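Long-range contact in PKS (Streptomyces sp. CNQ431, PDB 5YDA), which forms the acyltransferase domain of the splenocin polyketide synthase, a broadly selective enzyme that probably loads acyl building blocks onto the carrier protein: residues 389-401 / 410-422. Sequence-based numbering, arbitrary orientation.
Sequences GEGPVTVTTMRHA and VLAEALGRLWSAG
The carbonyl of Thr-394 and the guanidinium of Arg-417 illustrate how an edge strand can bond to a helix that packs beside it. Thr-394 O accepts two hydrogen bonds from the side of the guanidinium, from NE of Arg-417 at 2.8 Å and from its NH2 at 2.9 Å. Because both N-H groups converge on one oxygen, neither bond is straight (137° and 132°), and the oxygen sits tilted from the guanidinium plane; the paired grip nonetheless limits rotation of the group. Arg-417 gets there with CG anti to its own N (chi1 -171°) and an extended chain out to NE.

Strand 394-395 is one of the two outermost strands of the mixed, largely parallel sheet of the acyltransferase domain, its backbone bonding to Leu-370 and Glu-372 of strand 369-372. Helix 407-420, which follows it in the chain, lies between this sheet and strand 79-85, where Arg-80 makes a cation-pi contact with Trp-419.

Apolar contacts fill the middle of the interface. Val-395 divides its methyls: CG1 meets Ala-414 CB at 3.7 Å, while CG2 lies at the edge of the Arg-417 guanidinium, near NE, and also reaches Leu-418 CD2 at 4.1 Å. Leu-418 also touches Val-369 and Val-371. Farther along, CG1 of Val-410 abuts Thr-397 O at 3.5 Å.

One water spans the gap between two backbone carbonyls, donating to Thr-396 O (2.8 Å) and to Val-410 O (2.9 Å). The hydroxyl of Thr-397, by contrast, is buried near Ala-414 CB without a polar partner in the model.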
loop_
_atom_site.group_PDB
_atom_site.type_symbol
_atom_site.label_atom_id
_atom_site.label_comp_id
_atom_site.label_asym_id
_atom_site.label_seq_id
_atom_site.Cartn_x
_atom_site.Cartn_y
_atom_site.Cartn_z
ATOM N N GLY A 389 4.231 -15.113 15.109
ATOM C CA GLY A 389 5.508 -14.484 14.920
ATOM C C GLY A 389 6.212 -15.391 13.918
ATOM O O GLY A 389 7.002 -16.269 14.265
ATOM N N GLU A 390 5.845 -15.209 12.658
ATOM C CA GLU A 390 6.582 -15.746 11.530
ATOM C C GLU A 390 7.744 -14.835 11.137
ATOM O O GLU A 390 8.472 -15.150 10.194
ATOM C CB GLU A 390 5.633 -15.926 10.347
ATOM C CG GLU A 390 4.445 -16.822 10.671
ATOM C CD GLU A 390 4.833 -18.286 10.783
ATOM O OE1 GLU A 390 5.540 -18.788 9.880
ATOM O OE2 GLU A 390 4.433 -18.927 11.780
ATOM N N GLY A 391 7.897 -13.702 11.819
ATOM C CA GLY A 391 8.872 -12.702 11.450
ATOM C C GLY A 391 8.778 -12.156 10.027
ATOM O O GLY A 391 9.766 -12.182 9.298
ATOM N N PRO A 392 7.627 -11.619 9.609
ATOM C CA PRO A 392 7.576 -11.001 8.278
ATOM C C PRO A 392 8.459 -9.760 8.241
ATOM O O PRO A 392 8.625 -9.065 9.244
ATOM C CB PRO A 392 6.097 -10.638 8.109
ATOM C CG PRO A 392 5.694 -10.280 9.479
ATOM C CD PRO A 392 6.421 -11.286 10.386
ATOM N N VAL A 393 9.072 -9.518 7.090
ATOM C CA VAL A 393 9.731 -8.247 6.821
ATOM C C VAL A 393 8.726 -7.367 6.100
ATOM O O VAL A 393 8.138 -7.778 5.093
ATOM C CB VAL A 393 11.005 -8.428 5.986
ATOM C CG1 VAL A 393 11.681 -7.073 5.734
ATOM C CG2 VAL A 393 11.957 -9.376 6.673
ATOM N N THR A 394 8.489 -6.177 6.638
ATOM C CA THR A 394 7.518 -5.269 6.059
ATOM C C THR A 394 8.231 -3.980 5.703
ATOM O O THR A 394 9.229 -3.603 6.330
ATOM C CB THR A 394 6.319 -4.981 7.007
ATOM O OG1 THR A 394 6.758 -4.278 8.176
ATOM C CG2 THR A 394 5.637 -6.281 7.422
ATOM N N VAL A 395 7.737 -3.344 4.653
ATOM C CA VAL A 395 8.324 -2.125 4.128
ATOM C C VAL A 395 7.196 -1.155 3.874
ATOM O O VAL A 395 6.174 -1.515 3.278
ATOM C CB VAL A 395 9.110 -2.354 2.826
ATOM C CG1 VAL A 395 9.528 -1.003 2.227
ATOM C CG2 VAL A 395 10.306 -3.258 3.074
ATOM N N THR A 396 7.384 0.062 4.318
ATOM C CA THR A 396 6.397 1.100 4.163
ATOM C C THR A 396 6.917 2.107 3.145
ATOM O O THR A 396 8.125 2.300 2.988
ATOM C CB THR A 396 6.093 1.700 5.542
ATOM O OG1 THR A 396 4.706 1.501 5.816
ATOM C CG2 THR A 396 6.456 3.140 5.637
ATOM N N THR A 397 5.999 2.745 2.451
ATOM C CA THR A 397 6.330 3.359 1.183
ATOM C C THR A 397 5.840 4.803 1.054
ATOM O O THR A 397 6.400 5.564 0.253
ATOM C CB THR A 397 5.770 2.440 0.076
ATOM O OG1 THR A 397 6.810 1.947 -0.771
ATOM C CG2 THR A 397 4.661 3.019 -0.680
ATOM N N MET A 398 4.890 5.235 1.871
ATOM C CA MET A 398 4.414 6.607 1.810
ATOM C C MET A 398 3.925 7.016 3.200
ATOM O O MET A 398 3.254 6.235 3.896
ATOM C CB MET A 398 3.311 6.741 0.733
ATOM C CG MET A 398 2.564 8.067 0.703
ATOM S SD MET A 398 1.516 8.254 -0.787
ATOM C CE MET A 398 2.788 8.509 -2.024
ATOM N N ARG A 399 4.258 8.245 3.587
ATOM C CA ARG A 399 4.008 8.731 4.940
ATOM C C ARG A 399 2.515 8.936 5.194
ATOM O O ARG A 399 1.714 9.101 4.269
ATOM C CB ARG A 399 4.728 10.062 5.161
ATOM C CG ARG A 399 4.116 11.173 4.307
ATOM C CD ARG A 399 4.894 12.465 4.364
ATOM N NE ARG A 399 4.355 13.450 3.436
ATOM C CZ ARG A 399 3.307 14.233 3.697
ATOM N NH1 ARG A 399 2.676 14.150 4.862
ATOM N NH2 ARG A 399 2.883 15.100 2.792
ATOM N N HIS A 400 2.157 8.959 6.482
ATOM C CA HIS A 400 0.837 9.376 6.942
ATOM C C HIS A 400 0.644 10.875 6.731
ATOM O O HIS A 400 1.606 11.632 6.595
ATOM C CB HIS A 400 0.641 9.061 8.433
ATOM C CG HIS A 400 0.275 7.637 8.710
ATOM N ND1 HIS A 400 1.167 6.729 9.241
ATOM C CD2 HIS A 400 -0.892 6.965 8.539
ATOM C CE1 HIS A 400 0.565 5.561 9.391
ATOM N NE2 HIS A 400 -0.684 5.675 8.968
ATOM N N ALA A 401 -0.629 11.295 6.747
ATOM C CA ALA A 401 -0.992 12.693 6.500
ATOM C C ALA A 401 -0.148 13.680 7.316
ATOM O O ALA A 401 0.358 14.674 6.781
ATOM C CB ALA A 401 -2.481 12.897 6.793
ATOM N N VAL A 410 11.089 9.105 2.181
ATOM C CA VAL A 410 10.397 7.873 2.548
ATOM C C VAL A 410 10.585 6.819 1.461
ATOM O O VAL A 410 10.798 5.636 1.755
ATOM C CB VAL A 410 8.913 8.167 2.825
ATOM C CG1 VAL A 410 8.133 6.867 3.036
ATOM C CG2 VAL A 410 8.785 9.092 4.039
ATOM N N LEU A 411 10.557 7.242 0.186
ATOM C CA LEU A 411 10.744 6.302 -0.913
ATOM C C LEU A 411 12.161 5.752 -0.917
ATOM O O LEU A 411 12.357 4.538 -1.076
ATOM C CB LEU A 411 10.425 6.975 -2.254
ATOM C CG LEU A 411 10.631 6.099 -3.497
ATOM C CD1 LEU A 411 9.895 4.778 -3.370
ATOM C CD2 LEU A 411 10.184 6.834 -4.773
ATOM N N ALA A 412 13.159 6.630 -0.728
ATOM C CA ALA A 412 14.552 6.190 -0.698
ATOM C C ALA A 412 14.807 5.214 0.445
ATOM O O ALA A 412 15.522 4.219 0.268
ATOM C CB ALA A 412 15.491 7.392 -0.588
ATOM N N GLU A 413 14.242 5.482 1.627
ATOM C CA GLU A 413 14.350 4.518 2.726
ATOM C C GLU A 413 13.729 3.177 2.353
ATOM O O GLU A 413 14.321 2.123 2.611
ATOM C CB GLU A 413 13.690 5.062 3.993
ATOM C CG GLU A 413 14.372 6.296 4.533
ATOM C CD GLU A 413 15.533 5.970 5.443
ATOM O OE1 GLU A 413 15.289 5.470 6.564
ATOM O OE2 GLU A 413 16.691 6.209 5.040
ATOM N N ALA A 414 12.528 3.196 1.757
ATOM C CA ALA A 414 11.896 1.949 1.339
ATOM C C ALA A 414 12.786 1.184 0.373
ATOM O O ALA A 414 12.945 -0.036 0.502
ATOM C CB ALA A 414 10.529 2.219 0.697
ATOM N N LEU A 415 13.380 1.883 -0.602
ATOM C CA LEU A 415 14.246 1.206 -1.567
ATOM C C LEU A 415 15.491 0.652 -0.887
ATOM O O LEU A 415 15.894 -0.486 -1.154
ATOM C CB LEU A 415 14.620 2.153 -2.708
ATOM C CG LEU A 415 13.443 2.516 -3.618
ATOM C CD1 LEU A 415 13.809 3.605 -4.600
ATOM C CD2 LEU A 415 12.928 1.285 -4.358
ATOM N N GLY A 416 16.097 1.430 0.010
ATOM C CA GLY A 416 17.246 0.928 0.746
ATOM C C GLY A 416 16.896 -0.293 1.574
ATOM O O GLY A 416 17.618 -1.300 1.570
ATOM N N ARG A 417 15.761 -0.232 2.273
ATOM C CA ARG A 417 15.330 -1.360 3.088
ATOM C C ARG A 417 15.070 -2.594 2.233
ATOM O O ARG A 417 15.432 -3.716 2.615
ATOM C CB ARG A 417 14.084 -0.966 3.866
ATOM C CG ARG A 417 13.659 -1.961 4.903
ATOM C CD ARG A 417 12.497 -1.375 5.687
ATOM N NE ARG A 417 11.778 -2.413 6.406
ATOM C CZ ARG A 417 12.032 -2.725 7.668
ATOM N NH1 ARG A 417 12.975 -2.048 8.313
ATOM N NH2 ARG A 417 11.348 -3.701 8.268
ATOM N N LEU A 418 14.458 -2.406 1.064
ATOM C CA LEU A 418 14.260 -3.530 0.159
ATOM C C LEU A 418 15.600 -4.151 -0.249
ATOM O O LEU A 418 15.746 -5.380 -0.253
ATOM C CB LEU A 418 13.450 -3.073 -1.056
ATOM C CG LEU A 418 11.944 -3.003 -0.788
ATOM C CD1 LEU A 418 11.228 -2.188 -1.849
ATOM C CD2 LEU A 418 11.358 -4.417 -0.714
ATOM N N TRP A 419 16.601 -3.317 -0.558
ATOM C CA TRP A 419 17.923 -3.855 -0.868
ATOM C C TRP A 419 18.512 -4.599 0.325
ATOM O O TRP A 419 19.074 -5.691 0.169
ATOM C CB TRP A 419 18.872 -2.740 -1.314
ATOM C CG TRP A 419 20.290 -3.237 -1.541
ATOM C CD1 TRP A 419 20.789 -3.801 -2.685
ATOM C CD2 TRP A 419 21.375 -3.227 -0.597
ATOM N NE1 TRP A 419 22.110 -4.137 -2.512
ATOM C CE2 TRP A 419 22.497 -3.793 -1.242
ATOM C CE3 TRP A 419 21.508 -2.787 0.727
ATOM C CZ2 TRP A 419 23.732 -3.933 -0.608
ATOM C CZ3 TRP A 419 22.733 -2.919 1.352
ATOM C CH2 TRP A 419 23.831 -3.496 0.687
ATOM N N SER A 420 18.392 -4.022 1.527
ATOM C CA SER A 420 18.937 -4.667 2.720
ATOM C C SER A 420 18.334 -6.048 2.950
ATOM O O SER A 420 19.005 -6.933 3.492
ATOM C CB SER A 420 18.710 -3.783 3.945
ATOM O OG SER A 420 19.552 -2.644 3.900
ATOM N N ALA A 421 17.075 -6.250 2.566
ATOM C CA ALA A 421 16.445 -7.550 2.739
ATOM C C ALA A 421 16.826 -8.536 1.647
ATOM O O ALA A 421 16.475 -9.718 1.753
ATOM C CB ALA A 421 14.920 -7.402 2.778
ATOM N N GLY A 422 17.517 -8.088 0.599
ATOM C CA GLY A 422 17.932 -8.966 -0.470
ATOM C C GLY A 422 17.295 -8.705 -1.819
ATOM O O GLY A 422 17.503 -9.503 -2.739
HETATM O O HOH W 1 10.122 3.923 4.031
#